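Uroporphyrinogen-III C-methyltransferase (Pseudomonas denitrificans, PDB 1S4D) catalyses the two successive S-adenosyl-L-methionine-dependent methylations, at C-2 and C-7, that turn uroporphyrinogen III into precorrin-2 on the way to cobalamin and siroheme. Local coordinates at residues V210-A213 and A214-Q217; E222-L225 and A226-E229; N169-G172 and I173-S177; G199-S202 and P203-V207. All coordinates share one frame; numbering follows the deposited sequence.

Interaction 1: residues V210-A213 and A214-Q217. With SAH (S-adenosyl-L-homocysteine), chain Q.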
loop_
_atom_site.group_PDB
_atom_site.type_symbol
_atom_site.label_atom_id
_atom_site.label_comp_id
_atom_site.label_asym_id
_atom_site.label_seq_id
_atom_site.Cartn_x
_atom_site.Cartn_y
_atom_site.Cartn_z
ATOM N N VAL B 210 9.276 -12.633 4.923
ATOM C CA VAL B 210 9.180 -11.721 6.052
ATOM C C VAL B 210 7.934 -12.079 6.859
ATOM O O VAL B 210 6.799 -11.866 6.411
ATOM C CB VAL B 210 9.188 -10.224 5.606
ATOM C CG1 VAL B 210 9.312 -9.301 6.809
ATOM C CG2 VAL B 210 10.328 -9.932 4.606
ATOM N N CYS B 211 8.159 -12.637 8.042
ATOM C CA CYS B 211 7.073 -13.060 8.917
ATOM C C CYS B 211 6.800 -12.039 9.981
ATOM O O CYS B 211 7.733 -11.546 10.642
ATOM C CB CYS B 211 7.392 -14.399 9.581
ATOM S SG CYS B 211 7.681 -15.711 8.366
ATOM N N ASN B 212 5.518 -11.718 10.146
ATOM C CA ASN B 212 5.115 -10.779 11.164
ATOM C C ASN B 212 5.891 -9.478 10.962
ATOM O O ASN B 212 6.419 -8.904 11.922
ATOM C CB ASN B 212 5.388 -11.369 12.551
ATOM C CG ASN B 212 4.699 -12.689 12.755
ATOM O OD1 ASN B 212 3.484 -12.736 12.869
ATOM N ND2 ASN B 212 5.460 -13.769 12.773
ATOM N N ALA B 213 5.982 -9.036 9.705
ATOM C CA ALA B 213 6.561 -7.732 9.409
ATOM C C ALA B 213 5.991 -6.691 10.361
ATOM O O ALA B 213 4.822 -6.741 10.739
ATOM C CB ALA B 213 6.340 -7.316 7.934
ATOM N N ALA B 214 6.884 -5.806 10.784
ATOM C CA ALA B 214 6.585 -4.649 11.596
ATOM C C ALA B 214 6.008 -4.974 12.960
ATOM O O ALA B 214 5.168 -4.243 13.459
ATOM C CB ALA B 214 5.693 -3.659 10.828
ATOM N N THR B 215 6.463 -6.066 13.564
ATOM C CA THR B 215 6.142 -6.403 14.961
ATOM C C THR B 215 7.442 -6.754 15.682
ATOM O O THR B 215 8.470 -6.998 15.035
ATOM C CB THR B 215 5.225 -7.633 15.036
ATOM O OG1 THR B 215 5.940 -8.787 14.562
ATOM C CG2 THR B 215 4.035 -7.523 14.105
ATOM N N PRO B 216 7.448 -6.774 17.011
ATOM C CA PRO B 216 8.653 -7.259 17.723
ATOM C C PRO B 216 9.005 -8.711 17.349
ATOM O O PRO B 216 10.143 -9.114 17.503
ATOM C CB PRO B 216 8.276 -7.110 19.202
ATOM C CG PRO B 216 7.273 -5.990 19.188
ATOM C CD PRO B 216 6.416 -6.269 17.946
ATOM N N GLN B 217 8.053 -9.461 16.795
ATOM C CA GLN B 217 8.304 -10.845 16.379
ATOM C C GLN B 217 8.817 -10.995 14.950
ATOM O O GLN B 217 8.923 -12.108 14.465
ATOM C CB GLN B 217 7.031 -11.688 16.526
ATOM C CG GLN B 217 6.493 -11.765 17.944
ATOM C CD GLN B 217 5.749 -10.510 18.342
ATOM O OE1 GLN B 217 5.017 -9.938 17.530
ATOM N NE2 GLN B 217 5.950 -10.061 19.580
HETATM N N SAH Q . -5.160 -6.669 3.520
HETATM C CA SAH Q . -3.937 -7.240 4.054
HETATM C CB SAH Q . -3.782 -8.673 3.575
HETATM C CG SAH Q . -4.556 -9.686 4.398
HETATM S SD SAH Q . -4.699 -11.342 3.678
HETATM C C SAH Q . -2.722 -6.367 3.716
HETATM O O SAH Q . -2.824 -5.340 3.048
HETATM O OXT SAH Q . -1.585 -6.624 4.102
HETATM C "C5'" SAH Q . -3.464 -11.982 4.857
HETATM C "C4'" SAH Q . -2.012 -12.088 4.375
HETATM O "O4'" SAH Q . -1.336 -10.851 4.468
HETATM C "C3'" SAH Q . -1.100 -13.016 5.172
HETATM O "O3'" SAH Q . -1.283 -14.387 4.943
HETATM C "C2'" SAH Q . 0.293 -12.528 4.814
HETATM O "O2'" SAH Q . 0.750 -12.966 3.551
HETATM C "C1'" SAH Q . 0.044 -11.032 4.728
HETATM N N9 SAH Q . 0.397 -10.298 5.965
HETATM C C8 SAH Q . -0.484 -9.585 6.711
HETATM N N7 SAH Q . 0.162 -9.039 7.743
HETATM C C5 SAH Q . 1.451 -9.386 7.692
HETATM C C6 SAH Q . 2.540 -9.082 8.512
HETATM N N6 SAH Q . 2.396 -8.306 9.570
HETATM N N1 SAH Q . 3.783 -9.596 8.202
HETATM C C2 SAH Q . 3.930 -10.385 7.080
HETATM N N3 SAH Q . 2.847 -10.682 6.269
HETATM C C4 SAH Q . 1.622 -10.187 6.566
#

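Interaction 2: residues E222-L225 and A226-E229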
loop_
_atom_site.group_PDB
_atom_site.type_symbol
_atom_site.label_atom_id
_atom_site.label_comp_id
_atom_site.label_asym_id
_atom_site.label_seq_id
_atom_site.Cartn_x
_atom_site.Cartn_y
_atom_site.Cartn_z
ATOM N N GLU B 222 16.356 -15.046 4.052
ATOM C CA GLU B 222 16.765 -15.014 2.657
ATOM C C GLU B 222 17.292 -16.357 2.246
ATOM O O GLU B 222 17.889 -17.091 3.039
ATOM C CB GLU B 222 17.849 -13.988 2.367
ATOM C CG GLU B 222 17.966 -12.919 3.419
ATOM C CD GLU B 222 18.855 -11.782 2.992
ATOM O OE1 GLU B 222 19.649 -11.900 2.020
ATOM O OE2 GLU B 222 18.767 -10.758 3.657
ATOM N N THR B 223 17.101 -16.573 0.957
ATOM C CA THR B 223 17.077 -17.860 0.306
ATOM C C THR B 223 17.023 -17.631 -1.213
ATOM O O THR B 223 17.243 -16.516 -1.686
ATOM C CB THR B 223 15.922 -18.742 0.855
ATOM O OG1 THR B 223 16.196 -20.099 0.465
ATOM C CG2 THR B 223 14.575 -18.454 0.196
ATOM N N THR B 224 16.642 -18.654 -1.977
ATOM C CA THR B 224 16.470 -18.557 -3.421
ATOM C C THR B 224 15.211 -19.313 -3.791
ATOM O O THR B 224 14.632 -19.987 -2.929
ATOM C CB THR B 224 17.666 -19.171 -4.157
ATOM O OG1 THR B 224 17.781 -20.556 -3.790
ATOM C CG2 THR B 224 18.977 -18.520 -3.724
ATOM N N LEU B 225 14.783 -19.216 -5.055
ATOM C CA LEU B 225 13.553 -19.894 -5.502
ATOM C C LEU B 225 13.654 -21.423 -5.332
ATOM O O LEU B 225 12.752 -22.064 -4.778
ATOM C CB LEU B 225 13.219 -19.545 -6.958
ATOM C CG LEU B 225 12.561 -18.194 -7.290
ATOM C CD1 LEU B 225 12.476 -18.003 -8.806
ATOM C CD2 LEU B 225 11.192 -17.987 -6.624
ATOM N N ALA B 226 14.760 -22.007 -5.792
ATOM C CA ALA B 226 14.931 -23.441 -5.677
ATOM C C ALA B 226 14.900 -23.847 -4.208
ATOM O O ALA B 226 14.185 -24.773 -3.857
ATOM C CB ALA B 226 16.202 -23.880 -6.329
ATOM N N ARG B 227 15.648 -23.150 -3.351
ATOM C CA ARG B 227 15.781 -23.563 -1.952
ATOM C C ARG B 227 14.649 -23.096 -1.044
ATOM O O ARG B 227 14.599 -23.490 0.121
ATOM C CB ARG B 227 17.092 -23.056 -1.364
ATOM C CG ARG B 227 18.331 -23.790 -1.849
ATOM C CD ARG B 227 19.566 -22.908 -1.934
ATOM N NE ARG B 227 19.546 -21.864 -0.912
ATOM C CZ ARG B 227 20.052 -22.003 0.311
ATOM N NH1 ARG B 227 19.978 -20.989 1.181
ATOM N NH2 ARG B 227 20.633 -23.156 0.665
ATOM N N ALA B 228 13.755 -22.256 -1.560
ATOM C CA ALA B 228 12.776 -21.582 -0.714
ATOM C C ALA B 228 11.928 -22.538 0.127
ATOM O O ALA B 228 11.782 -22.359 1.350
ATOM C CB ALA B 228 11.900 -20.686 -1.544
ATOM N N GLU B 229 11.383 -23.561 -0.533
ATOM C CA GLU B 229 10.464 -24.489 0.119
ATOM C C GLU B 229 11.135 -25.239 1.265
ATOM O O GLU B 229 10.587 -25.291 2.355
ATOM C CB GLU B 229 9.817 -25.444 -0.874
ATOM C CG GLU B 229 8.916 -26.460 -0.195
ATOM C CD GLU B 229 8.459 -27.570 -1.115
ATOM O OE1 GLU B 229 7.485 -28.248 -0.731
ATOM O OE2 GLU B 229 9.054 -27.760 -2.213
#

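Interaction 3: residues N169-G172 and I173-S177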
loop_
_atom_site.group_PDB
_atom_site.type_symbol
_atom_site.label_atom_id
_atom_site.label_comp_id
_atom_site.label_asym_id
_atom_site.label_seq_id
_atom_site.Cartn_x
_atom_site.Cartn_y
_atom_site.Cartn_z
ATOM N N ASN B 169 -1.708 -17.190 -14.468
ATOM C CA ASN B 169 -0.895 -17.578 -15.576
ATOM C C ASN B 169 0.526 -17.330 -15.084
ATOM O O ASN B 169 1.086 -16.240 -15.249
ATOM C CB ASN B 169 -1.262 -16.703 -16.767
ATOM C CG ASN B 169 -0.442 -17.005 -17.992
ATOM O OD1 ASN B 169 0.070 -18.099 -18.161
ATOM N ND2 ASN B 169 -0.347 -16.048 -18.872
ATOM N N TRP B 170 1.086 -18.333 -14.410
ATOM C CA TRP B 170 2.376 -18.187 -13.757
ATOM C C TRP B 170 3.518 -17.747 -14.689
ATOM O O TRP B 170 4.480 -17.139 -14.242
ATOM C CB TRP B 170 2.701 -19.434 -12.887
ATOM C CG TRP B 170 1.907 -19.433 -11.577
ATOM C CD1 TRP B 170 0.757 -20.137 -11.328
ATOM C CD2 TRP B 170 2.179 -18.668 -10.372
ATOM N NE1 TRP B 170 0.297 -19.859 -10.061
ATOM C CE2 TRP B 170 1.149 -18.970 -9.447
ATOM C CE3 TRP B 170 3.196 -17.787 -9.974
ATOM C CZ2 TRP B 170 1.097 -18.416 -8.160
ATOM C CZ3 TRP B 170 3.145 -17.234 -8.678
ATOM C CH2 TRP B 170 2.103 -17.559 -7.791
ATOM N N GLN B 171 3.405 -18.001 -15.984
ATOM C CA GLN B 171 4.455 -17.609 -16.922
ATOM C C GLN B 171 4.431 -16.092 -17.208
ATOM O O GLN B 171 5.473 -15.423 -17.195
ATOM C CB GLN B 171 4.319 -18.429 -18.188
ATOM C CG GLN B 171 4.872 -17.778 -19.421
ATOM C CD GLN B 171 6.193 -18.363 -19.816
ATOM O OE1 GLN B 171 7.165 -18.311 -19.042
ATOM N NE2 GLN B 171 6.251 -18.932 -21.032
ATOM N N GLY B 172 3.230 -15.562 -17.457
ATOM C CA GLY B 172 3.027 -14.124 -17.528
ATOM C C GLY B 172 3.529 -13.411 -16.280
ATOM O O GLY B 172 4.200 -12.374 -16.354
ATOM N N ILE B 173 3.214 -13.985 -15.128
ATOM C CA ILE B 173 3.642 -13.434 -13.860
ATOM C C ILE B 173 5.151 -13.455 -13.740
ATOM O O ILE B 173 5.736 -12.478 -13.268
ATOM C CB ILE B 173 2.902 -14.132 -12.678
ATOM C CG1 ILE B 173 1.770 -13.213 -12.212
ATOM C CG2 ILE B 173 3.831 -14.390 -11.505
ATOM C CD1 ILE B 173 0.521 -13.864 -12.032
ATOM N N ALA B 174 5.779 -14.542 -14.212
ATOM C CA ALA B 174 7.243 -14.638 -14.276
ATOM C C ALA B 174 7.934 -13.567 -15.160
ATOM O O ALA B 174 8.954 -13.001 -14.721
ATOM C CB ALA B 174 7.667 -16.016 -14.708
ATOM N N SER B 175 7.400 -13.291 -16.367
ATOM C CA SER B 175 7.972 -12.273 -17.267
ATOM C C SER B 175 7.558 -10.837 -16.987
ATOM O O SER B 175 8.269 -9.908 -17.353
ATOM C CB SER B 175 7.614 -12.538 -18.728
ATOM O OG SER B 175 7.292 -13.882 -18.952
ATOM N N GLY B 176 6.384 -10.659 -16.393
ATOM C CA GLY B 176 5.817 -9.342 -16.174
ATOM C C GLY B 176 6.642 -8.364 -15.351
ATOM O O GLY B 176 6.797 -7.227 -15.772
ATOM N N SER B 177 7.132 -8.769 -14.183
ATOM C CA SER B 177 7.946 -7.876 -13.347
ATOM C C SER B 177 9.169 -8.601 -12.796
ATOM O O SER B 177 9.102 -9.791 -12.504
ATOM C CB SER B 177 7.182 -7.366 -12.146
ATOM O OG SER B 177 5.823 -7.194 -12.421
#

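Interaction 4: residues G199-S202 and P203-V207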
loop_
_atom_site.group_PDB
_atom_site.type_symbol
_atom_site.label_atom_id
_atom_site.label_comp_id
_atom_site.label_asym_id
_atom_site.label_seq_id
_atom_site.Cartn_x
_atom_site.Cartn_y
_atom_site.Cartn_z
ATOM N N GLY B 199 8.432 -21.022 -15.340
ATOM C CA GLY B 199 8.206 -19.791 -16.057
ATOM C C GLY B 199 9.445 -19.019 -16.445
ATOM O O GLY B 199 9.330 -17.929 -16.983
ATOM N N GLY B 200 10.628 -19.533 -16.168
ATOM C CA GLY B 200 11.833 -18.888 -16.678
ATOM C C GLY B 200 12.669 -18.148 -15.653
ATOM O O GLY B 200 13.773 -17.668 -15.937
ATOM N N ARG B 201 12.115 -18.045 -14.453
ATOM C CA ARG B 201 12.813 -17.507 -13.318
ATOM C C ARG B 201 14.025 -18.386 -12.969
ATOM O O ARG B 201 13.986 -19.610 -13.153
ATOM C CB ARG B 201 11.828 -17.503 -12.170
ATOM C CG ARG B 201 10.933 -16.295 -12.171
ATOM C CD ARG B 201 11.735 -15.008 -12.144
ATOM N NE ARG B 201 10.901 -13.917 -12.549
ATOM C CZ ARG B 201 10.854 -12.760 -11.929
ATOM N NH1 ARG B 201 10.026 -11.838 -12.388
ATOM N NH2 ARG B 201 11.633 -12.523 -10.876
ATOM N N SER B 202 15.105 -17.791 -12.481
ATOM C CA SER B 202 16.299 -18.584 -12.191
ATOM C C SER B 202 16.168 -19.336 -10.852
ATOM O O SER B 202 15.754 -18.738 -9.862
ATOM C CB SER B 202 17.544 -17.696 -12.166
ATOM O OG SER B 202 18.598 -18.331 -11.448
ATOM N N PRO B 203 16.550 -20.622 -10.809
ATOM C CA PRO B 203 16.489 -21.402 -9.555
ATOM C C PRO B 203 17.234 -20.702 -8.409
ATOM O O PRO B 203 16.878 -20.860 -7.241
ATOM C CB PRO B 203 17.162 -22.738 -9.924
ATOM C CG PRO B 203 17.012 -22.853 -11.403
ATOM C CD PRO B 203 17.065 -21.425 -11.940
ATOM N N ASP B 204 18.220 -19.885 -8.758
ATOM C CA ASP B 204 18.989 -19.133 -7.781
ATOM C C ASP B 204 18.513 -17.720 -7.520
ATOM O O ASP B 204 19.135 -17.017 -6.752
ATOM C CB ASP B 204 20.440 -19.039 -8.238
ATOM C CG ASP B 204 21.072 -20.390 -8.389
ATOM O OD1 ASP B 204 22.157 -20.495 -9.006
ATOM O OD2 ASP B 204 20.531 -21.411 -7.915
ATOM N N GLU B 205 17.451 -17.259 -8.160
ATOM C CA GLU B 205 17.060 -15.880 -7.910
ATOM C C GLU B 205 16.735 -15.686 -6.421
ATOM O O GLU B 205 16.052 -16.538 -5.836
ATOM C CB GLU B 205 15.888 -15.491 -8.779
ATOM C CG GLU B 205 15.239 -14.182 -8.414
ATOM C CD GLU B 205 14.301 -13.709 -9.491
ATOM O OE1 GLU B 205 14.265 -12.485 -9.740
ATOM O OE2 GLU B 205 13.606 -14.559 -10.099
ATOM N N PRO B 206 17.240 -14.592 -5.821
ATOM C CA PRO B 206 17.037 -14.326 -4.391
ATOM C C PRO B 206 15.570 -14.149 -4.046
ATOM O O PRO B 206 14.787 -13.622 -4.829
ATOM C CB PRO B 206 17.784 -13.003 -4.158
ATOM C CG PRO B 206 18.685 -12.823 -5.340
ATOM C CD PRO B 206 18.040 -13.530 -6.467
ATOM N N VAL B 207 15.237 -14.598 -2.844
ATOM C CA VAL B 207 13.885 -14.635 -2.301
ATOM C C VAL B 207 14.029 -14.288 -0.803
ATOM O O VAL B 207 14.999 -14.688 -0.155
ATOM C CB VAL B 207 13.300 -16.072 -2.486
ATOM C CG1 VAL B 207 12.121 -16.347 -1.583
ATOM C CG2 VAL B 207 12.939 -16.328 -3.929
#

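Interaction 1: residues V210-A213 and A214-Q217
Asn212 and Thr215 are the two ends of a type II beta turn that follows strand 206-211 and sits against the adenine of S-adenosyl-L-homocysteine. The carbonyl O of Asn212 takes two bonds from Thr215. The stronger comes from Thr215 OG1, at 2.7 Å from Asn212 O. The donor lies only 19° out of the carbonyl plane. The second, from Thr215 N, is weak. Thr215 OG1 sits between its own backbone N and carbonyl carbon (chi1 66°), which points it at the carbonyl of Asn212. There it also meets Asn212 CB at 3.3 Å, while Thr215 CG2 packs 3.5 Å from Ala213 O. Replacing this threonine by an alanine would remove the hydroxyl bond, and the turn would probably be held less firmly, by the weak Thr215 N bond. Ala214 holds the third position of the turn with a positive phi of 62°. The methyl of Ala213 reaches the adenine, with CB 3.4 Å from SAH N1. Thr130 and Met184 also bond the ligand. Ala213 reads the adenine edge with its backbone at two points: its N gives a weak bond to SAH N1 at 2.7 Å, and SAH N6 donates to Ala213 O at 3.1 Å.

Interaction 2: residues E222-L225 and A226-E229
Thr224 OG1 accepts a weak hydrogen bond from Arg227 N, 3.4 Å away and fairly straight at 160°. This is an N-cap: Thr224 ends strand 219-224 and caps the first turn of helix 225-235. The hydroxyl reaches Arg227 N because it lies between the N and carbonyl carbon of Thr224 (chi1 60°). The side chain of Arg227 passes the same oxygen, with CD 3.5 Å from Thr224 OG1. The oxygen lies at the edge of the guanidinium, in its plane. The chain of Arg227 bends at chi2 and chi3 as it turns back along the strand end. The strong partner of the guanidinium is Asp231, one turn further on, which forms a salt bridge with NH1. Asp231 also bonds the hydroxyl of Thr223, so one carboxylate joins strand and helix. The side chains of Thr223 and Arg227 run antiparallel past one another, and Thr223 OG1 comes within 3.6 Å of Arg227 CB. The other branch of Thr223 faces the helix backbone. The side chain of Leu225 packs on Leu196 and Ile197 of helix 189-198. Thr223 CG2 rests 3.7 Å from Ala228 CA and 3.9 Å from Ala228 CB.

Interaction 3: residues N169-G172 and I173-S177
Residues 170-176 form a short alpha helix, with Asn169 at its N-cap position; Ile173 N, Ala174 N, Ser175 N and Gly176 N each bond the carbonyl four residues back. The first of these, Ile173 N to Asn169 O, is 3.1 Å long. The side chain of Asn169 makes no capping bond. Gln171 O takes a second donor: Ser175 OG folds back along the helix and bonds it at 3.0 Å, tilted 34° from the carbonyl plane. This ties the hydroxyl of Ser175 to its own helix. The inner side is apolar. Trp170 has CG anti to its carbonyl carbon (chi1 -76°), which swings the indole out from the flank of the helix, on the side where Ile173 CG2 lies. The benzo part of the indole meets the gamma methyl of Ile173, with Trp170 CE3 3.8 Å from Ile173 CG2. The approach is oblique to the ring. Both side chains also pack on Leu196 of helix 189-198 and Leu155 of strand 151-156. Near the last turn, Ala174 O accepts a bond from Arg201 NH1. Ile173 packs on Gly176 of the second subunit, and Asn169 on Ser175 of the second subunit. The whole is an amphipathic helix at the subunit interface of the homodimer, laid beside the mixed sheet of the tetrapyrrole methylase fold.

Interaction 4: residues G199-S202 and P203-V207
Ser202 and Glu205 open and close a type I beta turn that leads the chain from helix 189-198 into strand 206-211. A Schellman motif ends the helix at Gly200, just before it. Glu205 N donates to Ser202 O at 2.8 Å and nearly straight, though it comes from above the carbonyl plane. The side chain of Ser202 adds a second grip. Its OG is anti to its own N (chi1 160°) and accepts from Asp204 N at 3.1 Å, which makes an ST turn within the beta turn. Pro203 is the second residue of the turn, its first corner, where a phi of -54° suits proline. The side chain of Glu205 extends back across the turn to Arg201, whose chain bends at chi2 to meet it. Guanidinium and carboxylate are nearly coplanar, 27° apart, and the carboxylate lies at the guanidinium edge. A salt bridge joins them through a single nitrogen, Arg201 NH2. That nitrogen also bonds the carbonyl of Pro178, its strongest partner. A methionine in place of Arg201 would probably leave the Glu205 carboxylate without its charged mate and the carbonyl of Pro178 without this donor. Both side chains also pack on Val245 of strand 241-245. Arg201 NH2 is 2.9 Å from Glu205 OE1, and this bond is weak because its angle is poor.

Overall arrangement
The chain order is interaction 3, then 4, 1 and 2. Interactions 4 and 1 use the two ends of strand 206-211, with centres about 25 Å apart. Interaction 2 begins on the neighbouring strand 219-224 of the same mixed sheet. Interactions 2 and 4 touch, with centres about 9 Å apart: Ala226 N lies 2.8 Å from Pro203 O. Interactions 3 and 4 touch at about 12 Å between centres. Thus 4 links 2 and 3, all on the same side of the chain's centre, and 3 reaches the second subunit. Interaction 1 contributes to the S-adenosyl-L-homocysteine pocket, its centre about 28 Å from that of interaction 3. Strand 206-211 thus runs from the surface turn to that pocket.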